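Peptide chain release factor subunit 1 (Methanosarcina mazei, PDB 3IR9) probably directs termination of translation at the stop codons UAA, UAG and UGA as the archaeal release factor aRF1, represented here by its C-terminal domain. Local coordinates at residues Val77-Ser82 / Asn88-Arg93; Val139-Asp142 / Gly146-Leu149. All coordinates share one frame; numbering follows the deposited sequence.

Contact 1. Residues Val77-Ser82 / Asn88-Arg93. With ZN (zinc ion), chain C.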
# COMPACT_ATOMS: atom_id res chain seq x y z
N VAL A 77 -24.85 -6.30 -9.41
CA VAL A 77 -25.64 -7.43 -8.96
C VAL A 77 -26.66 -7.87 -10.01
O VAL A 77 -27.53 -7.09 -10.41
CB VAL A 77 -26.37 -7.10 -7.64
CG1 VAL A 77 -26.99 -8.36 -7.06
CG2 VAL A 77 -25.42 -6.45 -6.65
N THR A 78 -26.55 -9.11 -10.45
CA THR A 78 -27.58 -9.67 -11.32
C THR A 78 -28.54 -10.51 -10.48
O THR A 78 -28.13 -11.22 -9.57
CB THR A 78 -26.99 -10.54 -12.45
OG1 THR A 78 -26.14 -9.74 -13.28
CG2 THR A 78 -28.10 -11.14 -13.29
N THR A 79 -29.82 -10.40 -10.80
CA THR A 79 -30.83 -11.22 -10.15
C THR A 79 -31.76 -11.81 -11.23
O THR A 79 -31.97 -11.20 -12.28
CB THR A 79 -31.63 -10.42 -9.09
OG1 THR A 79 -32.56 -9.54 -9.74
CG2 THR A 79 -30.69 -9.58 -8.23
N LYS A 80 -32.29 -13.00 -10.97
CA LYS A 80 -33.18 -13.65 -11.93
C LYS A 80 -34.30 -14.43 -11.25
O LYS A 80 -34.10 -15.05 -10.20
CB LYS A 80 -32.38 -14.56 -12.87
CG LYS A 80 -31.23 -13.87 -13.57
CD LYS A 80 -30.49 -14.86 -14.45
CE LYS A 80 -29.14 -14.32 -14.86
NZ LYS A 80 -28.29 -15.39 -15.47
N CYS A 81 -35.49 -14.41 -11.84
CA CYS A 81 -36.63 -15.10 -11.26
C CYS A 81 -36.51 -16.60 -11.45
O CYS A 81 -36.09 -17.09 -12.50
CB CYS A 81 -37.94 -14.59 -11.86
SG CYS A 81 -39.38 -15.33 -11.09
N SER A 82 -36.89 -17.33 -10.41
CA SER A 82 -36.72 -18.77 -10.36
C SER A 82 -37.72 -19.54 -11.23
O SER A 82 -37.59 -20.76 -11.38
CB SER A 82 -36.81 -19.24 -8.91
OG SER A 82 -37.90 -18.64 -8.24
N ASN A 88 -33.12 -8.61 -13.51
CA ASN A 88 -32.66 -7.23 -13.40
C ASN A 88 -31.21 -7.18 -12.96
O ASN A 88 -30.70 -8.13 -12.36
CB ASN A 88 -33.55 -6.42 -12.45
CG ASN A 88 -33.28 -6.73 -10.99
OD1 ASN A 88 -32.24 -6.36 -10.44
ND2 ASN A 88 -34.23 -7.39 -10.34
N LYS A 89 -30.53 -6.08 -13.29
CA LYS A 89 -29.17 -5.84 -12.81
C LYS A 89 -29.16 -4.46 -12.20
O LYS A 89 -30.07 -3.67 -12.43
CB LYS A 89 -28.15 -5.90 -13.95
CG LYS A 89 -28.10 -7.21 -14.71
CD LYS A 89 -27.18 -7.09 -15.90
CE LYS A 89 -27.66 -7.96 -17.05
NZ LYS A 89 -27.77 -9.38 -16.64
N TRP A 90 -28.13 -4.18 -11.41
CA TRP A 90 -27.97 -2.87 -10.82
C TRP A 90 -26.65 -2.82 -10.08
O TRP A 90 -26.09 -3.86 -9.73
CB TRP A 90 -29.14 -2.52 -9.89
CG TRP A 90 -29.42 -3.56 -8.85
CD1 TRP A 90 -30.01 -4.78 -9.05
CD2 TRP A 90 -29.15 -3.46 -7.45
NE1 TRP A 90 -30.10 -5.45 -7.85
CE2 TRP A 90 -29.58 -4.67 -6.86
CE3 TRP A 90 -28.56 -2.48 -6.64
CZ2 TRP A 90 -29.46 -4.92 -5.49
CZ3 TRP A 90 -28.44 -2.73 -5.28
CH2 TRP A 90 -28.88 -3.94 -4.72
N THR A 91 -26.15 -1.62 -9.86
CA THR A 91 -24.88 -1.49 -9.19
C THR A 91 -25.06 -0.97 -7.78
O THR A 91 -25.75 0.02 -7.54
CB THR A 91 -23.92 -0.60 -9.98
OG1 THR A 91 -23.58 -1.25 -11.21
CG2 THR A 91 -22.65 -0.35 -9.18
N ARG A 92 -24.45 -1.67 -6.83
CA ARG A 92 -24.51 -1.28 -5.43
C ARG A 92 -23.10 -1.05 -4.91
O ARG A 92 -22.18 -1.81 -5.21
CB ARG A 92 -25.25 -2.33 -4.60
CG ARG A 92 -24.44 -3.58 -4.25
CD ARG A 92 -23.97 -3.55 -2.80
NE ARG A 92 -25.05 -3.89 -1.87
CZ ARG A 92 -25.04 -4.97 -1.09
NH1 ARG A 92 -26.07 -5.20 -0.28
NH2 ARG A 92 -24.01 -5.80 -1.12
N ARG A 93 -22.93 0.03 -4.16
CA ARG A 93 -21.67 0.31 -3.50
C ARG A 93 -21.45 -0.73 -2.42
O ARG A 93 -22.29 -0.89 -1.54
CB ARG A 93 -21.73 1.70 -2.87
CG ARG A 93 -20.40 2.23 -2.37
CD ARG A 93 -20.64 3.31 -1.34
NE ARG A 93 -21.86 4.06 -1.62
CZ ARG A 93 -21.89 5.31 -2.06
NH1 ARG A 93 -20.75 5.97 -2.26
NH2 ARG A 93 -23.05 5.91 -2.29
ZN ZN C . -41.42 -14.46 -12.02

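Contact 2. Residues Val139-Asp142 / Gly146-Leu149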
# COMPACT_ATOMS: atom_id res chain seq x y z
N VAL A 139 -6.60 4.62 -12.94
CA VAL A 139 -6.22 5.95 -12.49
C VAL A 139 -6.23 6.07 -10.97
O VAL A 139 -7.29 6.17 -10.36
CB VAL A 139 -7.11 7.04 -13.11
CG1 VAL A 139 -6.75 8.38 -12.55
CG2 VAL A 139 -6.98 7.05 -14.62
N SER A 140 -5.05 6.07 -10.37
CA SER A 140 -4.93 6.24 -8.93
C SER A 140 -5.57 7.55 -8.53
O SER A 140 -5.61 8.50 -9.31
CB SER A 140 -3.46 6.24 -8.49
OG SER A 140 -2.90 7.53 -8.64
N THR A 141 -6.07 7.59 -7.31
CA THR A 141 -6.73 8.77 -6.78
C THR A 141 -5.71 9.71 -6.15
O THR A 141 -5.83 10.08 -4.98
CB THR A 141 -7.74 8.37 -5.71
OG1 THR A 141 -8.34 9.54 -5.15
CG2 THR A 141 -7.03 7.58 -4.60
N ASP A 142 -4.70 10.09 -6.92
CA ASP A 142 -3.63 10.92 -6.38
C ASP A 142 -3.56 12.28 -7.08
O ASP A 142 -3.99 13.30 -6.52
CB ASP A 142 -2.29 10.20 -6.45
CG ASP A 142 -2.30 8.86 -5.72
OD1 ASP A 142 -3.33 8.54 -5.08
OD2 ASP A 142 -1.29 8.13 -5.78
N GLY A 146 -6.60 12.36 -11.82
CA GLY A 146 -7.09 11.09 -11.31
C GLY A 146 -8.02 11.24 -10.12
O GLY A 146 -8.74 10.31 -9.74
N SER A 147 -7.99 12.43 -9.53
CA SER A 147 -8.89 12.75 -8.44
C SER A 147 -10.25 13.17 -9.00
O SER A 147 -11.28 12.62 -8.64
CB SER A 147 -8.30 13.85 -7.56
OG SER A 147 -8.65 13.64 -6.21
N GLN A 148 -10.23 14.15 -9.91
CA GLN A 148 -11.46 14.58 -10.57
C GLN A 148 -12.16 13.41 -11.25
O GLN A 148 -13.38 13.31 -11.23
CB GLN A 148 -11.17 15.70 -11.57
CG GLN A 148 -10.66 16.98 -10.92
CD GLN A 148 -11.01 18.22 -11.72
OE1 GLN A 148 -10.98 18.22 -12.95
NE2 GLN A 148 -11.34 19.30 -11.01
N LEU A 149 -11.37 12.52 -11.85
CA LEU A 149 -11.92 11.34 -12.49
C LEU A 149 -12.97 10.68 -11.60
O LEU A 149 -14.08 10.39 -12.05
CB LEU A 149 -10.82 10.32 -12.83
CG LEU A 149 -11.28 9.15 -13.70
CD1 LEU A 149 -11.55 9.61 -15.13
CD2 LEU A 149 -10.27 8.02 -13.69

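Contact 1. Residues Val77-Ser82 / Asn88-Arg93
V77 and T79 meet W90 and N88 as two arms of an antiparallel hairpin, the strand segments 77-81 and 88-92 approaching to 4.9 Å with their directions 158° apart. The T79-N88 pair is of the hydrogen-bonded kind: T79 N reaches N88 O at 2.9 Å, and N88 N returns to T79 O at 3.1 Å. Further along, V77 N gives a nearly straight bond to W90 O (2.8 Å), but the return bond from W90 N to V77 O is bent, with 135° at the hydrogen. Beside it K89 CA approaches V77 O at 3.2 Å as a C-H donor.

On the face carrying V77, T79 and W90, the indole folds back over the neighbouring strand. Its chi1 of 52° sets CG between backbone N and carbonyl carbon, and V77 CB then lies over one face of the five-membered ring, 4.3 Å from its centroid, a CH-pi contact displaced toward the rim. T79 CG2 meets the same ring at its edge, close to NE1, while V77 CG2 packs on the aliphatic CG of R92. The T79 and N88 side chains cross, T79 OG1 coming to 2.8 Å from N88 ND2 at an angle too poor for a hydrogen bond. On the other face T78 and K89 run side by side, the lysine CG against T78 OG1.

V77 also touches V115 of strand 113-120, which flanks 75-81. C81 SG binds zinc at 2.4 Å with C106 and C109; C84 also belongs to the site. The cross-strand bonds and indole packing thus fix the strand that delivers C81 to the metal.

Contact 2. Residues Val139-Asp142 / Gly146-Leu149
V139 and L149 make the apolar core of this contact, their side chains meeting at an oblique angle. The leucine presents a single methyl: CD2 sits 3.4 Å from V139 CB, tighter than carbons usually pack, and 3.6 Å from V139 CG2. L149 CG lies anti to its own backbone N (chi1 -171°), which sends the branch from the helix toward the end of the strand.

Next to this pair the helix backbone comes close at G146. Its CA approaches S140 O at 3.6 Å in a C-H...O contact. T141 CA passes G146 O at 3.9 Å. No hydrogen bond crosses between the two segments. The loop instead bends on itself through an inverse gamma turn centred on T141, with a weak bond from D142 N to S140 O.

Farther out, S140 N is hydrogen-bonded to Q29 OE1 of the long helix 10-41, and V139 packs on V33 of that helix. Backbone bonds tie V139 to L68 and E70. The arrangement is a tight strand-to-helix connection: edge strand 135-139 of the mixed sheet passes through a short loop into helix 144-151 within the eRF1 domain 3 fold.

Overall arrangement
Contact 1 and contact 2 lie on opposite sides of the chain's centre, their own centres 28 Å apart and their nearest atoms about 13 Å apart, with no direct touch. Both fall within the eRF1 domain 3 range. Contact 1 lies in the three-stranded antiparallel sheet that carries the zinc site, whereas contact 2 lies at the end of an edge strand of the four-stranded mixed sheet, joining it to its following helix. Strand 113-120, flanking the hairpin of contact 1, runs on into helix 121-131 and then strand 135-139, leading the chain from the zinc-bearing extension to contact 2. Only contact 1 includes a zinc ligand.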